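Local coordinates for hexokinase (Schistosoma mansoni, PDB 1BDG), which catalyses the ATP-dependent phosphorylation of glucose and other hexoses to hexose 6-phosphates, the entry step of glycolysis, at residues L157-K162 against W250-E255; F145-V148 against H154-L157; G257-W262 against E283-G288; V214-G219 against A380-I385. All coordinates share one frame; numbering follows the deposited sequence.

From the N terminus, the first loop to be closed is the short turn of the beta hairpin, where interaction 2 pairs 145-148 with 154-157. Interaction 1 starts on the residue where interaction 2 ends, Leu157, and spans 88 residues to reach 250-255, tying the small subdomain to the large one beside the glucose. Before that span is complete, strand residues 214-219 open interaction 4, which closes at helix residues 380-385, so interactions 1 and 4 cross. Interaction 3, between 257-262 and 283-288, falls within the span of interaction 4 and follows interaction 1 in series. All four include residues of the glucose pocket; interaction 4 also ties sheet to helix in the large subdomain.

Interaction 1: L157-K162 against W250-E255; sequences LVRWTK and WGAFGE. With GLC (alpha-D-glucopyranose), chain B.
Arg159 and Glu255 approach from opposite directions and form a two-pronged salt bridge that spans the cleft between the small and large subdomains of the hexokinase fold. Arg159 NH1 donates to Glu255 OE1 over 2.9 Å; the oxygen accepts on its syn lone pair and lies close to the guanidinium plane. The second prong, from Arg159 NH2 to Glu255 OE2, is more bent, with an angle of 131° at the hydrogen, and its modelled length is too short to be relied on. The carboxylate sits at the guanidinium edge but is turned 51° out of its plane. Gln280, a residue of the glucose pocket, binds both sides of the pair, its OE1 accepting from Arg159 NH2 and its N donating to Glu255 OE2. Arg159 reaches across with its chain extended from CG to NE, and Glu255 is likewise extended.

Past the arginine, the same loop grips the sugar. Thr161 OG1 donates to glucose O2 at 2.7 Å, and Lys162 NZ is bonded to both O6, at 2.8 Å, and the ring oxygen O5, at 3.0 Å. A bend at chi3 (-83°) brings the lysine nitrogen round to them. Glu255 is presented by a type II turn closed by a bond from Glu255 N to Ala252 O. Packing beyond the polar bonds is slight: the methyl Ala252 CB approaches Arg159 NH2 obliquely.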
loop_
_atom_site.group_PDB
_atom_site.type_symbol
_atom_site.label_atom_id
_atom_site.label_comp_id
_atom_site.label_asym_id
_atom_site.label_seq_id
_atom_site.Cartn_x
_atom_site.Cartn_y
_atom_site.Cartn_z
ATOM N N LEU A 157 -11.116 -13.380 -3.185
ATOM C CA LEU A 157 -10.876 -12.027 -3.659
ATOM C C LEU A 157 -12.207 -11.294 -3.603
ATOM O O LEU A 157 -13.241 -11.860 -3.967
ATOM C CB LEU A 157 -10.349 -12.033 -5.105
ATOM C CG LEU A 157 -9.996 -10.656 -5.708
ATOM C CD1 LEU A 157 -8.814 -10.014 -4.967
ATOM C CD2 LEU A 157 -9.654 -10.770 -7.178
ATOM N N VAL A 158 -12.197 -10.080 -3.063
ATOM C CA VAL A 158 -13.397 -9.261 -3.002
ATOM C C VAL A 158 -13.358 -8.386 -4.252
ATOM O O VAL A 158 -14.354 -8.254 -4.969
ATOM C CB VAL A 158 -13.423 -8.379 -1.759
ATOM C CG1 VAL A 158 -14.670 -7.523 -1.758
ATOM C CG2 VAL A 158 -13.386 -9.233 -0.522
ATOM N N ARG A 159 -12.197 -7.807 -4.533
ATOM C CA ARG A 159 -12.048 -6.980 -5.714
ATOM C C ARG A 159 -10.582 -6.682 -6.003
ATOM O O ARG A 159 -9.733 -6.822 -5.130
ATOM C CB ARG A 159 -12.848 -5.681 -5.568
ATOM C CG ARG A 159 -12.367 -4.772 -4.455
ATOM C CD ARG A 159 -13.329 -3.616 -4.252
ATOM N NE ARG A 159 -12.719 -2.565 -3.461
ATOM C CZ ARG A 159 -13.340 -1.462 -3.070
ATOM N NH1 ARG A 159 -14.604 -1.234 -3.385
ATOM N NH2 ARG A 159 -12.682 -0.580 -2.346
ATOM N N TRP A 160 -10.282 -6.360 -7.258
ATOM C CA TRP A 160 -8.923 -6.051 -7.655
ATOM C C TRP A 160 -8.727 -4.573 -7.409
ATOM O O TRP A 160 -9.591 -3.757 -7.780
ATOM C CB TRP A 160 -8.695 -6.297 -9.155
ATOM C CG TRP A 160 -8.372 -7.708 -9.613
ATOM C CD1 TRP A 160 -9.064 -8.421 -10.531
ATOM C CD2 TRP A 160 -7.232 -8.515 -9.260
ATOM N NE1 TRP A 160 -8.434 -9.608 -10.785
ATOM C CE2 TRP A 160 -7.304 -9.692 -10.021
ATOM C CE3 TRP A 160 -6.156 -8.348 -8.380
ATOM C CZ2 TRP A 160 -6.340 -10.711 -9.936
ATOM C CZ3 TRP A 160 -5.191 -9.366 -8.295
ATOM C CH2 TRP A 160 -5.293 -10.525 -9.067
ATOM N N THR A 161 -7.613 -4.226 -6.771
ATOM C CA THR A 161 -7.288 -2.834 -6.535
ATOM C C THR A 161 -5.994 -2.638 -7.305
ATOM O O THR A 161 -5.485 -3.587 -7.910
ATOM C CB THR A 161 -7.067 -2.549 -5.044
ATOM O OG1 THR A 161 -5.948 -3.304 -4.565
ATOM C CG2 THR A 161 -8.302 -2.915 -4.245
ATOM N N LYS A 162 -5.497 -1.408 -7.347
ATOM C CA LYS A 162 -4.242 -1.116 -8.023
ATOM C C LYS A 162 -4.256 -1.269 -9.547
ATOM O O LYS A 162 -5.193 -0.818 -10.209
ATOM C CB LYS A 162 -3.100 -1.916 -7.373
ATOM C CG LYS A 162 -2.728 -1.376 -6.004
ATOM C CD LYS A 162 -1.594 -2.103 -5.367
ATOM C CE LYS A 162 -2.048 -3.348 -4.690
ATOM N NZ LYS A 162 -1.048 -3.777 -3.659
ATOM N N TRP A 250 -8.163 0.089 4.360
ATOM C CA TRP A 250 -8.541 1.497 4.435
ATOM C C TRP A 250 -8.393 2.290 3.148
ATOM O O TRP A 250 -8.762 3.469 3.086
ATOM C CB TRP A 250 -7.776 2.198 5.574
ATOM C CG TRP A 250 -6.289 2.498 5.341
ATOM C CD1 TRP A 250 -5.609 2.458 4.155
ATOM C CD2 TRP A 250 -5.339 2.932 6.325
ATOM N NE1 TRP A 250 -4.309 2.842 4.338
ATOM C CE2 TRP A 250 -4.111 3.139 5.657
ATOM C CE3 TRP A 250 -5.411 3.173 7.700
ATOM C CZ2 TRP A 250 -2.955 3.582 6.324
ATOM C CZ3 TRP A 250 -4.262 3.616 8.363
ATOM C CH2 TRP A 250 -3.053 3.815 7.673
ATOM N N GLY A 251 -7.786 1.682 2.136
ATOM C CA GLY A 251 -7.652 2.379 0.874
ATOM C C GLY A 251 -9.048 2.741 0.403
ATOM O O GLY A 251 -9.256 3.747 -0.277
ATOM N N ALA A 252 -10.020 1.928 0.793
ATOM C CA ALA A 252 -11.401 2.165 0.412
ATOM C C ALA A 252 -12.094 3.302 1.153
ATOM O O ALA A 252 -13.240 3.596 0.850
ATOM C CB ALA A 252 -12.205 0.890 0.538
ATOM N N PHE A 253 -11.433 3.950 2.108
ATOM C CA PHE A 253 -12.086 5.046 2.829
ATOM C C PHE A 253 -12.487 6.111 1.818
ATOM O O PHE A 253 -11.844 6.278 0.799
ATOM C CB PHE A 253 -11.181 5.644 3.921
ATOM C CG PHE A 253 -11.890 6.615 4.853
ATOM C CD1 PHE A 253 -13.119 6.289 5.433
ATOM C CD2 PHE A 253 -11.304 7.841 5.183
ATOM C CE1 PHE A 253 -13.759 7.158 6.333
ATOM C CE2 PHE A 253 -11.942 8.735 6.091
ATOM C CZ PHE A 253 -13.173 8.382 6.667
ATOM N N GLY A 254 -13.576 6.807 2.099
ATOM C CA GLY A 254 -14.055 7.818 1.186
ATOM C C GLY A 254 -15.071 7.274 0.199
ATOM O O GLY A 254 -15.789 8.056 -0.414
ATOM N N GLU A 255 -15.151 5.953 0.051
ATOM C CA GLU A 255 -16.094 5.333 -0.880
ATOM C C GLU A 255 -17.566 5.602 -0.586
ATOM O O GLU A 255 -18.421 5.324 -1.422
ATOM C CB GLU A 255 -15.846 3.823 -1.031
ATOM C CG GLU A 255 -14.553 3.486 -1.778
ATOM C CD GLU A 255 -14.406 2.023 -2.178
ATOM O OE1 GLU A 255 -15.242 1.165 -1.859
ATOM O OE2 GLU A 255 -13.429 1.715 -2.847
HETATM C C1 GLC B . -3.949 -2.015 -1.944
HETATM C C2 GLC B . -4.611 -3.366 -1.671
HETATM C C3 GLC B . -4.376 -3.769 -0.234
HETATM C C4 GLC B . -2.885 -3.774 0.058
HETATM C C5 GLC B . -2.311 -2.407 -0.245
HETATM C C6 GLC B . -0.809 -2.355 -0.038
HETATM O O1 GLC B . -4.488 -1.086 -1.066
HETATM O O2 GLC B . -6.016 -3.293 -1.907
HETATM O O3 GLC B . -4.908 -5.062 0.008
HETATM O O4 GLC B . -2.661 -4.110 1.406
HETATM O O5 GLC B . -2.556 -2.088 -1.616
HETATM O O6 GLC B . -0.115 -2.800 -1.184
#

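Interaction 2: F145-V148 against H154-L157; sequences FPCV and HATL. With GLC (alpha-D-glucopyranose), chain B.
Leu157 and Phe145 touch at the glucose end of a beta hairpin formed by strands 147-150 and 154-157 in the small subdomain. Leu157 CG stands anti to the backbone N (chi1 -177°), and this directs CD1 to the loop just before the partner strand, within 3.7 Å of Phe145 CB. The aromatic ring itself leads away from the hairpin: with CG beside the backbone N (chi1 -67°), it turns toward the rings of Trp160, Phe143 and Phe164 and takes part in a cation-pi contact with Lys162.

Cys147 and Leu157 form an antiparallel non-hydrogen-bonded pair, their CA atoms 4.4 Å apart and their side chains on one face of the hairpin. Cys147 SG, likewise beside its backbone N, lies 4.0 Å from Leu157 CA. Diagonally across that face, Cys147 CB rests against Ala155 CB at 4.1 Å. Val148 and Thr156, the adjoining hydrogen-bonded pair, direct their side chains to the other, more exposed face. Thr156 N donates to Val148 O over 3.3 Å; the return bond from Val148 N ends on Thr156 O, an atom whose position is less certain. Where the strand gives way to loop, the backbone borders the sugar: Phe145 CA lies 3.3 Å from glucose O3, and Pro146 CD 3.7 Å from glucose O2.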
loop_
_atom_site.group_PDB
_atom_site.type_symbol
_atom_site.label_atom_id
_atom_site.label_comp_id
_atom_site.label_asym_id
_atom_site.label_seq_id
_atom_site.Cartn_x
_atom_site.Cartn_y
_atom_site.Cartn_z
ATOM N N PHE A 145 -4.371 -8.065 -1.620
ATOM C CA PHE A 145 -5.680 -7.578 -2.035
ATOM C C PHE A 145 -6.737 -7.922 -1.002
ATOM O O PHE A 145 -6.517 -8.786 -0.154
ATOM C CB PHE A 145 -6.054 -8.144 -3.418
ATOM C CG PHE A 145 -5.183 -7.636 -4.538
ATOM C CD1 PHE A 145 -5.375 -6.369 -5.067
ATOM C CD2 PHE A 145 -4.133 -8.404 -5.023
ATOM C CE1 PHE A 145 -4.531 -5.882 -6.049
ATOM C CE2 PHE A 145 -3.291 -7.916 -6.002
ATOM C CZ PHE A 145 -3.490 -6.660 -6.511
ATOM N N PRO A 146 -7.886 -7.224 -1.034
ATOM C CA PRO A 146 -8.960 -7.494 -0.076
ATOM C C PRO A 146 -9.548 -8.853 -0.367
ATOM O O PRO A 146 -9.958 -9.125 -1.494
ATOM C CB PRO A 146 -9.968 -6.394 -0.380
ATOM C CG PRO A 146 -9.804 -6.195 -1.839
ATOM C CD PRO A 146 -8.305 -6.190 -1.996
ATOM N N CYS A 147 -9.541 -9.713 0.642
ATOM C CA CYS A 147 -10.085 -11.069 0.544
ATOM C C CYS A 147 -10.882 -11.356 1.808
ATOM O O CYS A 147 -10.572 -10.837 2.877
ATOM C CB CYS A 147 -8.959 -12.116 0.459
ATOM S SG CYS A 147 -7.876 -12.058 -0.974
ATOM N N VAL A 148 -11.919 -12.163 1.674
ATOM C CA VAL A 148 -12.745 -12.582 2.807
ATOM C C VAL A 148 -12.094 -13.883 3.274
ATOM O O VAL A 148 -12.197 -14.912 2.600
ATOM C CB VAL A 148 -14.174 -12.897 2.355
ATOM C CG1 VAL A 148 -14.956 -13.502 3.478
ATOM C CG2 VAL A 148 -14.840 -11.667 1.816
ATOM N N HIS A 154 -8.327 -20.671 3.001
ATOM C CA HIS A 154 -9.370 -20.332 2.043
ATOM C C HIS A 154 -9.554 -18.822 2.016
ATOM O O HIS A 154 -10.151 -18.261 2.941
ATOM C CB HIS A 154 -10.683 -21.003 2.483
ATOM C CG HIS A 154 -11.770 -20.961 1.454
ATOM N ND1 HIS A 154 -12.265 -19.785 0.934
ATOM C CD2 HIS A 154 -12.441 -21.957 0.832
ATOM C CE1 HIS A 154 -13.190 -20.055 0.031
ATOM N NE2 HIS A 154 -13.313 -21.368 -0.050
ATOM N N ALA A 155 -9.107 -18.168 0.947
ATOM C CA ALA A 155 -9.238 -16.719 0.834
ATOM C C ALA A 155 -9.975 -16.384 -0.445
ATOM O O ALA A 155 -9.675 -16.958 -1.490
ATOM C CB ALA A 155 -7.888 -16.078 0.829
ATOM N N THR A 156 -10.943 -15.474 -0.369
ATOM C CA THR A 156 -11.719 -15.091 -1.544
ATOM C C THR A 156 -11.475 -13.622 -1.929
ATOM O O THR A 156 -11.557 -12.732 -1.089
ATOM C CB THR A 156 -13.245 -15.373 -1.325
ATOM O OG1 THR A 156 -13.447 -16.777 -1.076
ATOM C CG2 THR A 156 -14.058 -14.996 -2.556
ATOM N N LEU A 157 -11.116 -13.380 -3.185
ATOM C CA LEU A 157 -10.876 -12.027 -3.659
ATOM C C LEU A 157 -12.207 -11.294 -3.603
ATOM O O LEU A 157 -13.241 -11.860 -3.967
ATOM C CB LEU A 157 -10.349 -12.033 -5.105
ATOM C CG LEU A 157 -9.996 -10.656 -5.708
ATOM C CD1 LEU A 157 -8.814 -10.014 -4.967
ATOM C CD2 LEU A 157 -9.654 -10.770 -7.178
HETATM C C1 GLC B . -3.949 -2.015 -1.944
HETATM C C2 GLC B . -4.611 -3.366 -1.671
HETATM C C3 GLC B . -4.376 -3.769 -0.234
HETATM C C4 GLC B . -2.885 -3.774 0.058
HETATM C C5 GLC B . -2.311 -2.407 -0.245
HETATM C C6 GLC B . -0.809 -2.355 -0.038
HETATM O O1 GLC B . -4.488 -1.086 -1.066
HETATM O O2 GLC B . -6.016 -3.293 -1.907
HETATM O O3 GLC B . -4.908 -5.062 0.008
HETATM O O4 GLC B . -2.661 -4.110 1.406
HETATM O O5 GLC B . -2.556 -2.088 -1.616
HETATM O O6 GLC B . -0.115 -2.800 -1.184
#

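Interaction 3: G257-W262 against E283-G288; sequences GELDCW and EKMVSG. With GLC (alpha-D-glucopyranose), chain B.
Met285 reaches out from its short, weakly bonded helix to touch both Leu259 and Trp262 through its SD and CE atoms. The closest packing is at the sulfur, where Met285 SD lies 3.8 Å from Leu259 CD1, the two side chains meeting at a slant. A bend at the last torsion (chi3 93°) swings the methyl aside to the tryptophan backbone, placing Met285 CE 3.9 Å from Trp262 O. Against the tryptophan side chain the fit is slacker, Trp262 CB lying 4.5 Å from Met285 CE. The ring leads away toward Glu28 and Arg32 of helix 23-41, with Cys261 CB over one of its faces.

The contact lies in the large subdomain, joining the loop ahead of helix 265-272 to a helix beside the active site, and Arg373 and Leu377 of helix 357-389 also pack on Met285, while Phe253, Tyr282 and Ile29 further enclose Leu259. Beyond this buried patch, Asp260 and Cys261 are exposed; the type I turn from Gly257 to Asp260 carries a weak 3.5 Å bond from Asp260 N to Gly257 O, and Trp262 N bonds to Leu259 O just after it.

On the inner side, Glu283 extends to the sugar. Its OE2 accepts from glucose O1 at 2.7 Å and also from Thr222 N, while Glu283 O takes the backbone N-H groups of Val286 and Ser287.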
loop_
_atom_site.group_PDB
_atom_site.type_symbol
_atom_site.label_atom_id
_atom_site.label_comp_id
_atom_site.label_asym_id
_atom_site.label_seq_id
_atom_site.Cartn_x
_atom_site.Cartn_y
_atom_site.Cartn_z
ATOM N N GLY A 257 -18.469 8.764 0.599
ATOM C CA GLY A 257 -18.523 10.211 0.704
ATOM C C GLY A 257 -17.896 10.844 1.919
ATOM O O GLY A 257 -18.079 12.046 2.143
ATOM N N GLU A 258 -17.091 10.074 2.653
ATOM C CA GLU A 258 -16.432 10.562 3.875
ATOM C C GLU A 258 -15.312 11.588 3.672
ATOM O O GLU A 258 -15.040 12.401 4.551
ATOM C CB GLU A 258 -15.908 9.396 4.727
ATOM C CG GLU A 258 -16.920 8.318 5.095
ATOM C CD GLU A 258 -16.874 7.134 4.156
ATOM O OE1 GLU A 258 -16.636 7.341 2.963
ATOM O OE2 GLU A 258 -17.073 5.985 4.591
ATOM N N LEU A 259 -14.657 11.574 2.525
ATOM C CA LEU A 259 -13.585 12.534 2.293
ATOM C C LEU A 259 -13.976 13.589 1.257
ATOM O O LEU A 259 -13.108 14.294 0.720
ATOM C CB LEU A 259 -12.314 11.813 1.852
ATOM C CG LEU A 259 -11.743 10.819 2.855
ATOM C CD1 LEU A 259 -10.603 10.037 2.225
ATOM C CD2 LEU A 259 -11.295 11.556 4.109
ATOM N N ASP A 260 -15.283 13.750 1.056
ATOM C CA ASP A 260 -15.833 14.687 0.071
ATOM C C ASP A 260 -15.545 16.162 0.242
ATOM O O ASP A 260 -15.783 16.938 -0.672
ATOM C CB ASP A 260 -17.343 14.488 -0.079
ATOM C CG ASP A 260 -17.689 13.403 -1.081
ATOM O OD1 ASP A 260 -16.777 12.958 -1.829
ATOM O OD2 ASP A 260 -18.876 13.009 -1.126
ATOM N N CYS A 261 -15.077 16.566 1.410
ATOM C CA CYS A 261 -14.780 17.970 1.628
ATOM C C CYS A 261 -13.316 18.256 1.350
ATOM O O CYS A 261 -12.931 19.388 1.043
ATOM C CB CYS A 261 -15.072 18.330 3.073
ATOM S SG CYS A 261 -16.765 18.141 3.485
ATOM N N TRP A 262 -12.511 17.209 1.452
ATOM C CA TRP A 262 -11.080 17.311 1.286
ATOM C C TRP A 262 -10.549 16.876 -0.072
ATOM O O TRP A 262 -9.392 17.119 -0.396
ATOM C CB TRP A 262 -10.425 16.552 2.431
ATOM C CG TRP A 262 -10.931 17.057 3.764
ATOM C CD1 TRP A 262 -10.570 18.205 4.381
ATOM C CD2 TRP A 262 -11.895 16.430 4.617
ATOM N NE1 TRP A 262 -11.234 18.339 5.565
ATOM C CE2 TRP A 262 -12.060 17.265 5.737
ATOM C CE3 TRP A 262 -12.643 15.248 4.545
ATOM C CZ2 TRP A 262 -12.939 16.963 6.772
ATOM C CZ3 TRP A 262 -13.519 14.948 5.575
ATOM C CH2 TRP A 262 -13.656 15.809 6.674
ATOM N N GLU A 283 -6.850 5.821 -0.758
ATOM C CA GLU A 283 -5.560 5.363 -1.258
ATOM C C GLU A 283 -4.994 6.256 -2.346
ATOM O O GLU A 283 -3.796 6.501 -2.403
ATOM C CB GLU A 283 -5.658 3.939 -1.787
ATOM C CG GLU A 283 -4.432 3.510 -2.571
ATOM C CD GLU A 283 -4.463 2.072 -2.943
ATOM O OE1 GLU A 283 -5.123 1.734 -3.940
ATOM O OE2 GLU A 283 -3.833 1.274 -2.229
ATOM N N LYS A 284 -5.867 6.721 -3.223
ATOM C CA LYS A 284 -5.472 7.577 -4.324
ATOM C C LYS A 284 -4.925 8.931 -3.877
ATOM O O LYS A 284 -4.330 9.660 -4.682
ATOM C CB LYS A 284 -6.653 7.730 -5.278
ATOM C CG LYS A 284 -6.945 6.456 -6.029
ATOM C CD LYS A 284 -8.310 6.443 -6.649
ATOM C CE LYS A 284 -8.309 5.650 -7.943
ATOM N NZ LYS A 284 -9.165 4.454 -7.922
ATOM N N MET A 285 -5.141 9.274 -2.604
ATOM C CA MET A 285 -4.654 10.534 -2.044
ATOM C C MET A 285 -3.314 10.309 -1.370
ATOM O O MET A 285 -2.544 11.242 -1.215
ATOM C CB MET A 285 -5.623 11.091 -0.987
ATOM C CG MET A 285 -7.025 11.498 -1.474
ATOM S SD MET A 285 -8.209 11.797 -0.126
ATOM C CE MET A 285 -8.062 13.522 0.151
ATOM N N VAL A 286 -3.013 9.049 -1.068
ATOM C CA VAL A 286 -1.807 8.651 -0.340
ATOM C C VAL A 286 -0.690 7.822 -1.015
ATOM O O VAL A 286 0.486 8.171 -0.906
ATOM C CB VAL A 286 -2.219 7.900 0.967
ATOM C CG1 VAL A 286 -1.015 7.528 1.785
ATOM C CG2 VAL A 286 -3.153 8.745 1.781
ATOM N N SER A 287 -1.052 6.731 -1.688
ATOM C CA SER A 287 -0.078 5.830 -2.294
ATOM C C SER A 287 0.795 6.244 -3.476
ATOM O O SER A 287 0.432 7.088 -4.300
ATOM C CB SER A 287 -0.758 4.516 -2.630
ATOM O OG SER A 287 -1.606 4.656 -3.759
ATOM N N GLY A 288 1.900 5.512 -3.608
ATOM C CA GLY A 288 2.873 5.728 -4.663
ATOM C C GLY A 288 2.411 5.555 -6.103
ATOM O O GLY A 288 2.998 6.136 -7.004
HETATM C C1 GLC B . -3.949 -2.015 -1.944
HETATM C C2 GLC B . -4.611 -3.366 -1.671
HETATM C C3 GLC B . -4.376 -3.769 -0.234
HETATM C C4 GLC B . -2.885 -3.774 0.058
HETATM C C5 GLC B . -2.311 -2.407 -0.245
HETATM C C6 GLC B . -0.809 -2.355 -0.038
HETATM O O1 GLC B . -4.488 -1.086 -1.066
HETATM O O2 GLC B . -6.016 -3.293 -1.907
HETATM O O3 GLC B . -4.908 -5.062 0.008
HETATM O O4 GLC B . -2.661 -4.110 1.406
HETATM O O5 GLC B . -2.556 -2.088 -1.616
HETATM O O6 GLC B . -0.115 -2.800 -1.184
#

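Interaction 4: V214-G219 against A380-I385; sequences VGLIVG and AGIACI
Leu216 lays its CD2 methyl against the end of Ile382, in van der Waals contact with CD1 and 3.8 Å from CG1, the two side chains crossing at about a right angle. With chi2 at 177° the isoleucine chain is stretched out, and its CD1 extends from the helix as far as the strand although its CB does not point straight there. One turn further along the helix, Ile385 repeats the contact with a different branch: its CG2, anti to the backbone N, fits against both methyls of Val214, 3.6 Å from CG2 and 3.9 Å from CG1.

The spacing of the two pairs follows from the secondary structure. Val214 and Leu216, two residues apart, emerge on the same side of the strand, while Ile382 and Ile385 are three apart on the helix. Met413 of helix 409-420 touches both Leu216 and Ile382, and Val224 of the adjacent strand touches both Val214 and Ile385. All four contacting residues are buried. Next along the strand after Leu216, Ile217 touches the bound glucose. Strand 212-218 runs inside a mixed sheet, beside strands 222-229 and 393-399, and a sheet backed by helices in this way is characteristic of the actin-like ATPase fold shared by hexokinases.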
loop_
_atom_site.group_PDB
_atom_site.type_symbol
_atom_site.label_atom_id
_atom_site.label_comp_id
_atom_site.label_asym_id
_atom_site.label_seq_id
_atom_site.Cartn_x
_atom_site.Cartn_y
_atom_site.Cartn_z
ATOM N N VAL A 214 0.946 -3.261 14.873
ATOM C CA VAL A 214 0.436 -2.699 13.617
ATOM C C VAL A 214 1.368 -3.034 12.451
ATOM O O VAL A 214 2.566 -3.215 12.640
ATOM C CB VAL A 214 0.292 -1.163 13.717
ATOM C CG1 VAL A 214 -0.491 -0.634 12.565
ATOM C CG2 VAL A 214 -0.386 -0.781 14.999
ATOM N N GLY A 215 0.814 -3.127 11.250
ATOM C CA GLY A 215 1.610 -3.423 10.077
ATOM C C GLY A 215 1.195 -2.452 8.997
ATOM O O GLY A 215 0.162 -2.656 8.367
ATOM N N LEU A 216 1.965 -1.392 8.794
ATOM C CA LEU A 216 1.633 -0.369 7.801
ATOM C C LEU A 216 2.313 -0.489 6.445
ATOM O O LEU A 216 3.525 -0.640 6.365
ATOM C CB LEU A 216 1.925 1.017 8.389
ATOM C CG LEU A 216 1.774 2.275 7.533
ATOM C CD1 LEU A 216 0.324 2.463 7.081
ATOM C CD2 LEU A 216 2.236 3.468 8.340
ATOM N N ILE A 217 1.531 -0.357 5.378
ATOM C CA ILE A 217 2.060 -0.407 4.012
ATOM C C ILE A 217 1.789 0.904 3.279
ATOM O O ILE A 217 0.643 1.273 3.067
ATOM C CB ILE A 217 1.445 -1.552 3.171
ATOM C CG1 ILE A 217 1.921 -2.913 3.672
ATOM C CG2 ILE A 217 1.822 -1.379 1.727
ATOM C CD1 ILE A 217 3.408 -3.143 3.507
ATOM N N VAL A 218 2.843 1.641 2.961
ATOM C CA VAL A 218 2.707 2.885 2.226
ATOM C C VAL A 218 3.623 2.796 0.999
ATOM O O VAL A 218 4.728 3.341 0.971
ATOM C CB VAL A 218 2.980 4.147 3.129
ATOM C CG1 VAL A 218 1.819 4.354 4.115
ATOM C CG2 VAL A 218 4.267 4.005 3.925
ATOM N N GLY A 219 3.178 2.035 0.005
ATOM C CA GLY A 219 3.959 1.837 -1.205
ATOM C C GLY A 219 3.110 2.046 -2.434
ATOM O O GLY A 219 2.501 3.098 -2.567
ATOM N N ALA A 380 -2.481 10.503 9.855
ATOM C CA ALA A 380 -3.745 10.600 10.560
ATOM C C ALA A 380 -4.195 9.177 10.793
ATOM O O ALA A 380 -4.536 8.806 11.906
ATOM C CB ALA A 380 -4.764 11.352 9.738
ATOM N N GLY A 381 -4.111 8.361 9.747
ATOM C CA GLY A 381 -4.509 6.965 9.840
ATOM C C GLY A 381 -3.849 6.196 10.972
ATOM O O GLY A 381 -4.530 5.443 11.669
ATOM N N ILE A 382 -2.540 6.356 11.172
ATOM C CA ILE A 382 -1.900 5.631 12.259
ATOM C C ILE A 382 -2.424 6.174 13.572
ATOM O O ILE A 382 -2.652 5.409 14.499
ATOM C CB ILE A 382 -0.364 5.740 12.281
ATOM C CG1 ILE A 382 0.240 5.248 10.977
ATOM C CG2 ILE A 382 0.207 4.877 13.431
ATOM C CD1 ILE A 382 1.722 5.409 10.965
ATOM N N ALA A 383 -2.635 7.483 13.659
ATOM C CA ALA A 383 -3.152 8.066 14.887
ATOM C C ALA A 383 -4.515 7.490 15.177
ATOM O O ALA A 383 -4.945 7.449 16.312
ATOM C CB ALA A 383 -3.246 9.540 14.765
ATOM N N CYS A 384 -5.212 7.066 14.137
ATOM C CA CYS A 384 -6.523 6.469 14.307
ATOM C C CYS A 384 -6.403 5.042 14.810
ATOM O O CYS A 384 -7.231 4.587 15.600
ATOM C CB CYS A 384 -7.291 6.458 13.001
ATOM S SG CYS A 384 -8.619 5.258 13.081
ATOM N N ILE A 385 -5.394 4.327 14.318
ATOM C CA ILE A 385 -5.139 2.944 14.717
ATOM C C ILE A 385 -4.733 2.933 16.184
ATOM O O ILE A 385 -5.261 2.165 16.985
ATOM C CB ILE A 385 -4.027 2.318 13.848
ATOM C CG1 ILE A 385 -4.567 1.977 12.457
ATOM C CG2 ILE A 385 -3.455 1.102 14.508
ATOM C CD1 ILE A 385 -5.745 1.036 12.465
#